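Local coordinates for acetyl-CoA acetyltransferase A (Ascaris suum, PDB 6BJA), which probably catalyses the thiolase reaction, transferring acetyl groups between coenzyme A thioesters by way of an acyl-enzyme intermediate, at residues F24-T29 with E221-K226; N201-P206 with I364-V369; P129-R134 with Q149-M154; I317-I322 with H370-D375. All blocks are in the same frame, centred on the assembly; numbering follows the deposited sequence.

Contact 1: residues F24-T29 with E221-K226; sequences FRSTLT and EDEEYK
The carboxylate of Glu-223 faces two neighbouring hydroxyls, and each of its oxygens takes one of them. OG of Ser-26 donates to OE1 of Glu-223 over 2.7 Å, meeting that oxygen on its syn side, 18° out of the carboxylate plane. OG1 of Thr-27 donates to OE2 of Glu-223, modelled very short at 2.5 Å. Serine and threonine suit these two places because each carries a donor on a short stalk; the glutamate, extended beyond CG, and the hydroxyl of Thr-27 together bridge the 8.9 Å between CA of Thr-27 and CA of Glu-223. The OG of Ser-26 stands opposite its own backbone N across the CA–CB bond (chi1 -170°), which turns the hydroxyl to the acid. OE1 also accepts the backbone N of Ser-23, at the end of the first strand of the thiolase N-terminal domain; Arg-227 offers it a further long, weak ion pair. Residues 26-29 make a type I turn in the loop leaving that strand, and the carbonyl of its first residue is used twice: O of Ser-26 accepts N of Thr-29 at 3.0 Å and OG1 of Thr-29 at 2.8 Å, both from one face. On the other loop, NZ of Lys-226 pairs with OE1 of Glu-221 in a 2.9 Å salt bridge on the anti side of the carboxylate. Glu-224 OE2 accepts the hydroxyl of Tyr-188, a coenzyme A-binding residue.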
loop_
_atom_site.group_PDB
_atom_site.type_symbol
_atom_site.label_atom_id
_atom_site.label_comp_id
_atom_site.label_asym_id
_atom_site.label_seq_id
_atom_site.Cartn_x
_atom_site.Cartn_y
_atom_site.Cartn_z
ATOM N N PHE A 24 8.034 7.329 20.595
ATOM C CA PHE A 24 7.576 6.975 19.261
ATOM C C PHE A 24 6.853 8.117 18.560
ATOM O O PHE A 24 5.929 8.713 19.132
ATOM C CB PHE A 24 6.673 5.763 19.418
ATOM C CG PHE A 24 6.144 5.186 18.145
ATOM C CD1 PHE A 24 6.997 4.729 17.145
ATOM C CD2 PHE A 24 4.783 5.012 17.982
ATOM C CE1 PHE A 24 6.488 4.146 15.988
ATOM C CE2 PHE A 24 4.265 4.426 16.831
ATOM C CZ PHE A 24 5.119 3.994 15.839
ATOM N N ARG A 25 7.272 8.407 17.324
ATOM C CA ARG A 25 6.687 9.465 16.505
ATOM C C ARG A 25 6.740 10.801 17.234
ATOM O O ARG A 25 5.784 11.572 17.208
ATOM C CB ARG A 25 5.240 9.136 16.126
ATOM C CG ARG A 25 5.028 7.783 15.441
ATOM C CD ARG A 25 5.693 7.714 14.089
ATOM N NE ARG A 25 5.254 8.771 13.184
ATOM C CZ ARG A 25 5.827 9.065 12.021
ATOM N NH1 ARG A 25 6.866 8.363 11.571
ATOM N NH2 ARG A 25 5.356 10.075 11.294
ATOM N N SER A 26 7.875 11.066 17.866
ATOM C CA SER A 26 8.081 12.293 18.631
ATOM C C SER A 26 9.224 13.116 18.047
ATOM O O SER A 26 9.379 13.211 16.827
ATOM C CB SER A 26 8.341 11.927 20.096
ATOM O OG SER A 26 8.313 13.080 20.932
ATOM N N THR A 27 10.019 13.712 18.927
ATOM C CA THR A 27 10.989 14.717 18.561
ATOM C C THR A 27 12.031 14.279 17.536
ATOM O O THR A 27 12.483 15.092 16.731
ATOM C CB THR A 27 11.695 15.192 19.834
ATOM O OG1 THR A 27 10.698 15.615 20.789
ATOM C CG2 THR A 27 12.660 16.335 19.544
ATOM N N LEU A 28 12.382 12.996 17.528
ATOM C CA LEU A 28 13.401 12.511 16.609
ATOM C C LEU A 28 12.826 11.877 15.343
ATOM O O LEU A 28 13.570 11.283 14.584
ATOM C CB LEU A 28 14.311 11.492 17.304
ATOM C CG LEU A 28 15.095 12.007 18.510
ATOM C CD1 LEU A 28 15.942 10.885 19.065
ATOM C CD2 LEU A 28 15.960 13.212 18.141
ATOM N N THR A 29 11.530 12.013 15.094
ATOM C CA THR A 29 10.931 11.379 13.911
ATOM C C THR A 29 11.639 11.741 12.613
ATOM O O THR A 29 11.802 10.905 11.735
ATOM C CB THR A 29 9.449 11.756 13.773
ATOM O OG1 THR A 29 8.732 11.309 14.919
ATOM C CG2 THR A 29 8.823 11.097 12.558
ATOM N N GLU A 221 17.066 15.664 26.762
ATOM C CA GLU A 221 16.612 14.804 27.866
ATOM C C GLU A 221 15.763 13.655 27.332
ATOM O O GLU A 221 15.016 13.832 26.387
ATOM C CB GLU A 221 15.773 15.584 28.889
ATOM C CG GLU A 221 16.461 16.733 29.545
ATOM C CD GLU A 221 15.606 17.331 30.656
ATOM O OE1 GLU A 221 14.411 16.963 30.771
ATOM O OE2 GLU A 221 16.147 18.157 31.416
ATOM N N ASP A 222 15.880 12.488 27.950
ATOM C CA ASP A 222 15.005 11.374 27.659
ATOM C C ASP A 222 13.546 11.802 27.783
ATOM O O ASP A 222 13.199 12.593 28.667
ATOM C CB ASP A 222 15.278 10.205 28.613
ATOM C CG ASP A 222 16.693 9.658 28.497
ATOM O OD1 ASP A 222 17.232 9.547 27.363
ATOM O OD2 ASP A 222 17.274 9.323 29.543
ATOM N N GLU A 223 12.689 11.280 26.916
ATOM C CA GLU A 223 11.281 11.669 26.899
ATOM C C GLU A 223 10.344 10.758 27.673
ATOM O O GLU A 223 9.373 11.223 28.241
ATOM C CB GLU A 223 10.780 11.761 25.448
ATOM C CG GLU A 223 11.463 12.827 24.644
ATOM C CD GLU A 223 10.775 13.155 23.317
ATOM O OE1 GLU A 223 10.151 12.253 22.713
ATOM O OE2 GLU A 223 10.854 14.334 22.882
ATOM N N GLU A 224 10.589 9.449 27.661
ATOM C CA GLU A 224 9.571 8.522 28.148
ATOM C C GLU A 224 9.282 8.675 29.625
ATOM O O GLU A 224 8.138 8.495 30.042
ATOM C CB GLU A 224 9.976 7.075 27.862
ATOM C CG GLU A 224 9.095 6.013 28.578
ATOM C CD GLU A 224 7.594 6.070 28.243
ATOM O OE1 GLU A 224 7.232 6.493 27.108
ATOM O OE2 GLU A 224 6.770 5.639 29.115
ATOM N N TYR A 225 10.291 8.984 30.432
ATOM C CA TYR A 225 10.101 8.914 31.885
ATOM C C TYR A 225 9.113 9.971 32.361
ATOM O O TYR A 225 8.538 9.835 33.452
ATOM C CB TYR A 225 11.437 9.049 32.615
ATOM C CG TYR A 225 11.959 10.466 32.753
ATOM C CD1 TYR A 225 12.757 11.029 31.773
ATOM C CD2 TYR A 225 11.665 11.226 33.875
ATOM C CE1 TYR A 225 13.234 12.318 31.885
ATOM C CE2 TYR A 225 12.137 12.517 33.995
ATOM C CZ TYR A 225 12.919 13.055 33.010
ATOM O OH TYR A 225 13.402 14.354 33.127
ATOM N N LYS A 226 8.909 11.008 31.549
ATOM C CA LYS A 226 7.968 12.081 31.903
ATOM C C LYS A 226 6.504 11.720 31.647
ATOM O O LYS A 226 5.599 12.460 32.059
ATOM C CB LYS A 226 8.318 13.356 31.131
ATOM C CG LYS A 226 9.739 13.819 31.369
ATOM C CD LYS A 226 10.082 15.040 30.527
ATOM C CE LYS A 226 11.537 15.018 30.069
ATOM N NZ LYS A 226 11.944 16.290 29.417
#

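Contact 2: residues N201-P206 with I364-V369; sequences NKEVVP and IVVTLV
Glu-203 reaches from the loop after helix 177-197 to Val-366 and Thr-367 on helix 357-371, so the contact joins the N-terminal and C-terminal halves of the thiolase fold. At the base of the side chain, CB rests against CG1 of Val-366 at 3.7 Å; a branched valine gives the loop an apolar footing there, and the same residue leans on Ala-16 of strand 11-23. CG sits between the backbone N and the carbonyl carbon (chi1 76°), usually an unfavoured choice, and the extended chain beyond it carries the acid past Val-366 to the next residue of the helix. CD then lies 4.0 Å from CA of Thr-367, and the two side chains run at a slant to each other. At the tip the oxygens divide. OE1 accepts the hydroxyl OG1 of Thr-367 at 2.8 Å, on its syn side and 16° out of the carboxylate plane. It also forms a salt bridge with NE of Arg-18, whose positive charge probably helps keep this buried acid ionised. Threonine suits its place because the hydroxyl turns outward from the helix to meet the acid, and it is itself bonded to NH1 of Arg-363. The other oxygen works through a water, which donates to OE2 of Glu-203 at 2.6 Å and to the helix carbonyl O of Thr-367 at 2.8 Å.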
loop_
_atom_site.group_PDB
_atom_site.type_symbol
_atom_site.label_atom_id
_atom_site.label_comp_id
_atom_site.label_asym_id
_atom_site.label_seq_id
_atom_site.Cartn_x
_atom_site.Cartn_y
_atom_site.Cartn_z
ATOM N N ASN A 201 24.540 13.459 32.848
ATOM C CA ASN A 201 25.254 14.524 32.142
ATOM C C ASN A 201 26.604 14.133 31.589
ATOM O O ASN A 201 27.115 14.835 30.704
ATOM C CB ASN A 201 25.423 15.730 33.053
ATOM C CG ASN A 201 24.123 16.474 33.275
ATOM O OD1 ASN A 201 23.088 16.137 32.695
ATOM N ND2 ASN A 201 24.165 17.485 34.119
ATOM N N LYS A 202 27.195 13.026 32.039
ATOM C CA LYS A 202 28.469 12.576 31.449
ATOM C C LYS A 202 28.286 11.833 30.144
ATOM O O LYS A 202 29.222 11.752 29.351
ATOM C CB LYS A 202 29.240 11.657 32.396
ATOM C CG LYS A 202 29.635 12.349 33.709
ATOM C CD LYS A 202 30.479 11.448 34.600
ATOM C CE LYS A 202 29.675 10.283 35.144
ATOM N NZ LYS A 202 30.504 9.436 36.087
ATOM N N GLU A 203 27.106 11.253 29.946
ATOM C CA GLU A 203 26.894 10.313 28.848
ATOM C C GLU A 203 26.010 10.794 27.715
ATOM O O GLU A 203 26.126 10.288 26.601
ATOM C CB GLU A 203 26.294 9.012 29.407
ATOM C CG GLU A 203 24.814 9.053 29.791
ATOM C CD GLU A 203 24.443 7.869 30.663
ATOM O OE1 GLU A 203 23.535 7.060 30.286
ATOM O OE2 GLU A 203 25.063 7.751 31.754
ATOM N N VAL A 204 25.089 11.708 27.994
ATOM C CA VAL A 204 24.120 12.135 26.987
ATOM C C VAL A 204 24.676 13.233 26.115
ATOM O O VAL A 204 25.239 14.224 26.624
ATOM C CB VAL A 204 22.790 12.605 27.641
ATOM C CG1 VAL A 204 21.853 13.199 26.604
ATOM C CG2 VAL A 204 22.087 11.429 28.284
ATOM N N VAL A 205 24.506 13.077 24.811
ATOM C CA VAL A 205 24.909 14.098 23.858
ATOM C C VAL A 205 23.638 14.656 23.218
ATOM O O VAL A 205 22.749 13.905 22.801
ATOM C CB VAL A 205 25.903 13.513 22.846
ATOM C CG1 VAL A 205 27.033 12.864 23.614
ATOM C CG2 VAL A 205 25.265 12.494 21.996
ATOM N N PRO A 206 23.508 15.987 23.180
ATOM C CA PRO A 206 22.256 16.536 22.668
ATOM C C PRO A 206 22.125 16.354 21.173
ATOM O O PRO A 206 23.142 16.347 20.468
ATOM C CB PRO A 206 22.357 18.021 23.027
ATOM C CG PRO A 206 23.824 18.289 23.043
ATOM C CD PRO A 206 24.427 17.046 23.648
ATOM N N ILE A 364 22.823 0.383 27.591
ATOM C CA ILE A 364 23.003 -0.001 28.992
ATOM C C ILE A 364 24.476 -0.116 29.388
ATOM O O ILE A 364 24.833 0.144 30.537
ATOM C CB ILE A 364 22.263 -1.313 29.361
ATOM C CG1 ILE A 364 22.823 -2.550 28.643
ATOM C CG2 ILE A 364 20.774 -1.129 29.097
ATOM C CD1 ILE A 364 22.302 -3.913 29.227
ATOM N N VAL A 365 25.356 -0.421 28.444
ATOM C CA VAL A 365 26.787 -0.375 28.731
ATOM C C VAL A 365 27.237 1.065 29.003
ATOM O O VAL A 365 28.015 1.325 29.932
ATOM C CB VAL A 365 27.615 -0.975 27.587
ATOM C CG1 VAL A 365 29.100 -0.745 27.800
ATOM C CG2 VAL A 365 27.328 -2.475 27.450
ATOM N N VAL A 366 26.764 2.011 28.190
ATOM C CA VAL A 366 27.059 3.422 28.416
ATOM C C VAL A 366 26.590 3.861 29.804
ATOM O O VAL A 366 27.357 4.453 30.559
ATOM C CB VAL A 366 26.416 4.310 27.318
ATOM C CG1 VAL A 366 26.526 5.786 27.691
ATOM C CG2 VAL A 366 27.072 4.038 25.976
ATOM N N THR A 367 25.347 3.559 30.164
ATOM C CA THR A 367 24.825 3.943 31.466
ATOM C C THR A 367 25.600 3.281 32.600
ATOM O O THR A 367 25.921 3.943 33.619
ATOM C CB THR A 367 23.345 3.614 31.532
ATOM O OG1 THR A 367 22.679 4.415 30.543
ATOM C CG2 THR A 367 22.756 3.914 32.902
ATOM N N LEU A 368 25.940 2.008 32.440
ATOM C CA LEU A 368 26.732 1.314 33.450
ATOM C C LEU A 368 28.096 1.979 33.652
ATOM O O LEU A 368 28.514 2.217 34.793
ATOM C CB LEU A 368 26.922 -0.158 33.066
ATOM C CG LEU A 368 27.773 -0.978 34.029
ATOM C CD1 LEU A 368 27.061 -1.129 35.371
ATOM C CD2 LEU A 368 28.104 -2.329 33.435
ATOM N N VAL A 369 28.801 2.230 32.551
ATOM C CA VAL A 369 30.141 2.783 32.615
ATOM C C VAL A 369 30.107 4.072 33.424
ATOM O O VAL A 369 30.942 4.290 34.305
ATOM C CB VAL A 369 30.707 3.027 31.194
ATOM C CG1 VAL A 369 31.910 3.991 31.226
ATOM C CG2 VAL A 369 31.095 1.701 30.558
HETATM O O HOH W 1 24.855 6.447 34.046
#

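Contact 3: residues P129-R134 with Q149-M154; sequences PFYVPR and QRDGLM
Tyr-131 lies in the extended strand 130-132, whereas Asp-151 lies where helix 147-153 widens into a pi-type turn, closed by N of Met-154 on O of Gln-149 at 3.0 Å. The strand pairs with 145-146 in a hairpin and, antiparallel, with a strand of the second subunit, so the sheet continues across the interface; Ile-137 of the third and fourth subunits packs nearby, consistent with the tetramerisation loop of tetrameric thiolases. Within the chain a single pair of side chains bridges strand and helix, and both residues are buried. Tyrosine suits the place because its rigid ring carries a hydroxyl far from the strand, and the short aspartate holds an acceptor close to the helix. OH of Tyr-131 donates to OD2 of Asp-151 at 2.6 Å, arriving on the anti side and 27° out of the carboxylate plane. Ring and carboxylate are turned 44° from one another. That same oxygen accepts N of Gly-67 of the second subunit, so one acceptor serves the tyrosine and a backbone N-H of the second subunit. OD2 of Asp-151 lies near the plane of the phenol ring, at its edge, 3.3 Å from CE2 of Tyr-131.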
loop_
_atom_site.group_PDB
_atom_site.type_symbol
_atom_site.label_atom_id
_atom_site.label_comp_id
_atom_site.label_asym_id
_atom_site.label_seq_id
_atom_site.Cartn_x
_atom_site.Cartn_y
_atom_site.Cartn_z
ATOM N N PRO A 129 8.729 0.873 8.517
ATOM C CA PRO A 129 7.604 0.978 7.590
ATOM C C PRO A 129 6.601 -0.151 7.696
ATOM O O PRO A 129 6.713 -0.999 8.575
ATOM C CB PRO A 129 8.294 0.932 6.233
ATOM C CG PRO A 129 9.409 -0.075 6.468
ATOM C CD PRO A 129 9.907 0.265 7.875
ATOM N N PHE A 130 5.639 -0.138 6.775
ATOM C CA PHE A 130 4.742 -1.253 6.563
ATOM C C PHE A 130 5.149 -1.946 5.281
ATOM O O PHE A 130 5.740 -1.318 4.409
ATOM C CB PHE A 130 3.285 -0.801 6.481
ATOM C CG PHE A 130 2.812 -0.088 7.712
ATOM C CD1 PHE A 130 2.296 -0.795 8.775
ATOM C CD2 PHE A 130 2.893 1.276 7.793
ATOM C CE1 PHE A 130 1.876 -0.136 9.908
ATOM C CE2 PHE A 130 2.471 1.932 8.928
ATOM C CZ PHE A 130 1.960 1.214 9.973
ATOM N N TYR A 131 4.823 -3.231 5.178
ATOM C CA TYR A 131 5.205 -4.044 4.035
ATOM C C TYR A 131 4.009 -4.439 3.180
ATOM O O TYR A 131 3.006 -4.930 3.689
ATOM C CB TYR A 131 5.900 -5.330 4.508
ATOM C CG TYR A 131 7.076 -5.154 5.452
ATOM C CD1 TYR A 131 8.004 -4.144 5.254
ATOM C CD2 TYR A 131 7.284 -6.038 6.511
ATOM C CE1 TYR A 131 9.090 -4.008 6.079
ATOM C CE2 TYR A 131 8.363 -5.912 7.344
ATOM C CZ TYR A 131 9.270 -4.887 7.122
ATOM O OH TYR A 131 10.367 -4.746 7.936
ATOM N N VAL A 132 4.153 -4.228 1.878
ATOM C CA VAL A 132 3.302 -4.832 0.844
ATOM C C VAL A 132 4.051 -6.006 0.238
ATOM O O VAL A 132 5.185 -5.844 -0.191
ATOM C CB VAL A 132 2.970 -3.821 -0.258
ATOM C CG1 VAL A 132 2.110 -4.439 -1.342
ATOM C CG2 VAL A 132 2.272 -2.602 0.320
ATOM N N PRO A 133 3.433 -7.193 0.193
ATOM C CA PRO A 133 4.191 -8.334 -0.342
ATOM C C PRO A 133 4.473 -8.234 -1.836
ATOM O O PRO A 133 3.752 -7.558 -2.575
ATOM C CB PRO A 133 3.277 -9.533 -0.033
ATOM C CG PRO A 133 1.934 -8.966 0.051
ATOM C CD PRO A 133 2.105 -7.606 0.680
ATOM N N ARG A 134 5.564 -8.872 -2.267
ATOM C CA ARG A 134 5.928 -8.961 -3.664
ATOM C C ARG A 134 4.924 -9.859 -4.362
ATOM O O ARG A 134 4.334 -10.729 -3.739
ATOM C CB ARG A 134 7.349 -9.518 -3.801
ATOM C CG ARG A 134 7.895 -9.655 -5.238
ATOM C CD ARG A 134 8.382 -8.345 -5.850
ATOM N NE ARG A 134 9.242 -7.626 -4.935
ATOM C CZ ARG A 134 9.985 -6.574 -5.238
ATOM N NH1 ARG A 134 10.055 -6.080 -6.484
ATOM N NH2 ARG A 134 10.705 -6.041 -4.285
ATOM N N GLN A 149 5.952 -5.015 14.419
ATOM C CA GLN A 149 5.399 -6.270 14.875
ATOM C C GLN A 149 6.184 -7.453 14.331
ATOM O O GLN A 149 6.739 -8.257 15.068
ATOM C CB GLN A 149 3.954 -6.348 14.424
ATOM C CG GLN A 149 3.067 -7.268 15.187
ATOM C CD GLN A 149 1.611 -6.938 14.915
ATOM O OE1 GLN A 149 1.161 -6.977 13.765
ATOM N NE2 GLN A 149 0.879 -6.562 15.963
ATOM N N ARG A 150 6.225 -7.553 13.012
ATOM C CA ARG A 150 6.767 -8.731 12.376
ATOM C C ARG A 150 8.266 -8.915 12.609
ATOM O O ARG A 150 8.719 -10.030 12.877
ATOM C CB ARG A 150 6.468 -8.681 10.888
ATOM C CG ARG A 150 7.144 -9.760 10.068
ATOM C CD ARG A 150 6.705 -11.146 10.461
ATOM N NE ARG A 150 7.309 -12.112 9.550
ATOM C CZ ARG A 150 7.597 -13.379 9.846
ATOM N NH1 ARG A 150 7.363 -13.879 11.052
ATOM N NH2 ARG A 150 8.137 -14.152 8.917
ATOM N N ASP A 151 9.043 -7.839 12.507
ATOM C CA ASP A 151 10.495 -7.947 12.594
ATOM C C ASP A 151 11.063 -7.492 13.947
ATOM O O ASP A 151 12.253 -7.663 14.206
ATOM C CB ASP A 151 11.136 -7.134 11.457
ATOM C CG ASP A 151 10.843 -7.707 10.061
ATOM O OD1 ASP A 151 10.490 -8.898 9.950
ATOM O OD2 ASP A 151 10.995 -6.954 9.067
ATOM N N GLY A 152 10.225 -6.907 14.806
ATOM C CA GLY A 152 10.696 -6.372 16.071
ATOM C C GLY A 152 10.145 -7.038 17.323
ATOM O O GLY A 152 10.918 -7.537 18.145
ATOM N N LEU A 153 8.821 -7.063 17.468
ATOM C CA LEU A 153 8.197 -7.342 18.772
ATOM C C LEU A 153 7.571 -8.718 18.912
ATOM O O LEU A 153 7.286 -9.147 20.027
ATOM C CB LEU A 153 7.140 -6.283 19.073
ATOM C CG LEU A 153 7.663 -4.844 19.053
ATOM C CD1 LEU A 153 6.558 -3.841 19.299
ATOM C CD2 LEU A 153 8.742 -4.667 20.076
ATOM N N MET A 154 7.342 -9.389 17.791
ATOM C CA MET A 154 6.786 -10.748 17.774
ATOM C C MET A 154 7.894 -11.781 17.791
ATOM O O MET A 154 8.833 -11.713 16.995
ATOM C CB MET A 154 5.924 -10.955 16.531
ATOM C CG MET A 154 4.651 -10.155 16.486
ATOM S SD MET A 154 3.381 -10.890 17.557
ATOM C CE MET A 154 3.070 -12.450 16.768
#

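Contact 4: residues I317-I322 with H370-D375; sequences IALWEI and HALKSD
Leu-319 and Leu-372 pack side by side at the edge of the sheet, each offering a methyl to a hollow in the other segment. Strand 319-322 is one of the two outermost strands of the large sheet within this chain, and helix 357-371 lies against it before the chain turns back into the neighbouring parallel strand 377-384: the far end of a beta-alpha-beta crossover. The bump from the strand is CD1 of Leu-319. It enters a notch at the helix end, 3.7 Å from CB of Ala-371, with the backbone on the floor: O of Ala-371 is 3.6 Å from CD1 and N of Leu-372 lies 3.7 Å from it. Alanine suits the wall of this notch, since its small methyl lets CD1 come down close to the backbone. The return bump is CD2 of Leu-372, which settles 3.9 Å from CB of Leu-319 and 4.3 Å from CB of Ala-318. The two leucines lie alongside each other, pointing opposite ways. Leu-372 has already left the helix, and its CG lies opposite its carbonyl carbon (chi1 -72°), which brings the branched end back to the strand. Leu-368, one helical turn earlier, also packs on Leu-319. Side-chain carbons meet each other and a patch of backbone without any polar bond, so the fit rests on shape and on partial exclusion of water, while direction comes from the backbone bonds that Ala-318 and Leu-319 make to Leu-377 and Val-379.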
loop_
_atom_site.group_PDB
_atom_site.type_symbol
_atom_site.label_atom_id
_atom_site.label_comp_id
_atom_site.label_asym_id
_atom_site.label_seq_id
_atom_site.Cartn_x
_atom_site.Cartn_y
_atom_site.Cartn_z
ATOM N N ILE A 317 30.304 -7.488 42.546
ATOM C CA ILE A 317 29.827 -6.561 41.516
ATOM C C ILE A 317 29.138 -5.373 42.170
ATOM O O ILE A 317 28.188 -5.525 42.935
ATOM C CB ILE A 317 28.857 -7.272 40.546
ATOM C CG1 ILE A 317 29.515 -8.519 39.953
ATOM C CG2 ILE A 317 28.319 -6.314 39.488
ATOM C CD1 ILE A 317 30.835 -8.313 39.205
ATOM N N ALA A 318 29.624 -4.178 41.875
ATOM C CA ALA A 318 29.085 -2.973 42.483
ATOM C C ALA A 318 27.724 -2.577 41.918
ATOM O O ALA A 318 26.828 -2.177 42.661
ATOM C CB ALA A 318 30.064 -1.824 42.315
ATOM N N LEU A 319 27.596 -2.632 40.593
ATOM C CA LEU A 319 26.388 -2.197 39.907
ATOM C C LEU A 319 26.028 -3.138 38.784
ATOM O O LEU A 319 26.905 -3.699 38.140
ATOM C CB LEU A 319 26.552 -0.803 39.309
ATOM C CG LEU A 319 26.649 0.363 40.278
ATOM C CD1 LEU A 319 26.904 1.628 39.445
ATOM C CD2 LEU A 319 25.412 0.522 41.133
ATOM N N TRP A 320 24.730 -3.222 38.541
ATOM C CA TRP A 320 24.153 -4.056 37.498
ATOM C C TRP A 320 23.290 -3.217 36.595
ATOM O O TRP A 320 22.571 -2.340 37.069
ATOM C CB TRP A 320 23.292 -5.176 38.096
ATOM C CG TRP A 320 24.006 -6.048 39.033
ATOM C CD1 TRP A 320 24.220 -5.812 40.358
ATOM C CD2 TRP A 320 24.586 -7.325 38.751
ATOM N NE1 TRP A 320 24.918 -6.853 40.914
ATOM C CE2 TRP A 320 25.167 -7.788 39.950
ATOM C CE3 TRP A 320 24.703 -8.100 37.593
ATOM C CZ2 TRP A 320 25.821 -9.021 40.025
ATOM C CZ3 TRP A 320 25.354 -9.313 37.674
ATOM C CH2 TRP A 320 25.923 -9.750 38.874
ATOM N N GLU A 321 23.356 -3.507 35.287
ATOM C CA GLU A 321 22.345 -3.055 34.348
ATOM C C GLU A 321 21.694 -4.280 33.741
ATOM O O GLU A 321 22.384 -5.078 33.087
ATOM C CB GLU A 321 22.925 -2.183 33.234
ATOM C CG GLU A 321 23.274 -0.779 33.652
ATOM C CD GLU A 321 22.067 0.126 33.861
ATOM O OE1 GLU A 321 21.123 0.094 33.047
ATOM O OE2 GLU A 321 22.072 0.910 34.827
ATOM N N ILE A 322 20.391 -4.419 33.944
ATOM C CA ILE A 322 19.609 -5.475 33.284
ATOM C C ILE A 322 18.585 -4.778 32.422
ATOM O O ILE A 322 17.777 -4.001 32.905
ATOM C CB ILE A 322 18.906 -6.465 34.286
ATOM C CG1 ILE A 322 17.981 -7.434 33.554
ATOM C CG2 ILE A 322 18.096 -5.725 35.351
ATOM C CD1 ILE A 322 18.693 -8.354 32.604
ATOM N N HIS A 370 29.124 4.922 33.170
ATOM C CA HIS A 370 29.146 6.243 33.779
ATOM C C HIS A 370 28.534 6.290 35.186
ATOM O O HIS A 370 28.680 7.275 35.890
ATOM C CB HIS A 370 28.468 7.228 32.848
ATOM C CG HIS A 370 29.321 7.557 31.677
ATOM N ND1 HIS A 370 30.549 8.171 31.813
ATOM C CD2 HIS A 370 29.164 7.302 30.355
ATOM C CE1 HIS A 370 31.100 8.297 30.620
ATOM N NE2 HIS A 370 30.275 7.787 29.720
ATOM N N ALA A 371 27.880 5.207 35.600
ATOM C CA ALA A 371 27.379 5.094 36.976
ATOM C C ALA A 371 28.429 4.486 37.915
ATOM O O ALA A 371 28.479 4.813 39.109
ATOM C CB ALA A 371 26.108 4.260 36.998
ATOM N N LEU A 372 29.259 3.595 37.381
ATOM C CA LEU A 372 30.354 3.010 38.140
ATOM C C LEU A 372 31.342 4.060 38.613
ATOM O O LEU A 372 31.642 5.005 37.883
ATOM C CB LEU A 372 31.107 1.983 37.305
ATOM C CG LEU A 372 30.414 0.649 37.019
ATOM C CD1 LEU A 372 31.193 -0.126 35.955
ATOM C CD2 LEU A 372 30.263 -0.195 38.297
ATOM N N LYS A 373 31.845 3.877 39.831
ATOM C CA LYS A 373 32.980 4.662 40.312
ATOM C C LYS A 373 34.287 3.923 40.049
ATOM O O LYS A 373 34.287 2.718 39.792
ATOM C CB LYS A 373 32.809 4.962 41.804
ATOM C CG LYS A 373 31.545 5.761 42.106
ATOM C CD LYS A 373 31.239 5.817 43.593
ATOM C CE LYS A 373 29.770 6.178 43.816
ATOM N NZ LYS A 373 29.372 7.347 42.971
ATOM N N SER A 374 35.407 4.639 40.097
ATOM C CA SER A 374 36.700 4.041 39.779
ATOM C C SER A 374 36.971 2.790 40.613
ATOM O O SER A 374 36.728 2.785 41.818
ATOM C CB SER A 374 37.828 5.056 39.987
ATOM O OG SER A 374 37.693 6.146 39.085
ATOM N N ASP A 375 37.468 1.752 39.933
ATOM C CA ASP A 375 37.854 0.457 40.504
ATOM C C ASP A 375 36.659 -0.455 40.764
ATOM O O ASP A 375 36.842 -1.605 41.154
ATOM C CB ASP A 375 38.667 0.632 41.800
ATOM C CG ASP A 375 39.999 1.311 41.562
ATOM O OD1 ASP A 375 40.651 0.980 40.555
ATOM O OD2 ASP A 375 40.394 2.167 42.384
#

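Contacts 2 and 4 share helix 357-371, their centres about 12 Å apart; NZ of Lys-202 meets O of His-370 at 2.8 Å, and Glu-321 packs on both Ile-364 and Thr-367. Arg-18 joins contacts 1 and 2, whose centres are about 17 Å apart, by pairing with Asp-222 in one and Glu-203 in the other. Contact 3 lies nested within the loop that contact 1 closes, about 23 Å away between centres, and both reach the second subunit. Leu-153 of contact 3 touches coenzyme A, and the side chain of Ser-26 in contact 1 comes within about 11 Å of one. Thr-367 lies about 12 Å, side chain to side chain, from the predicted proton acceptor His-355.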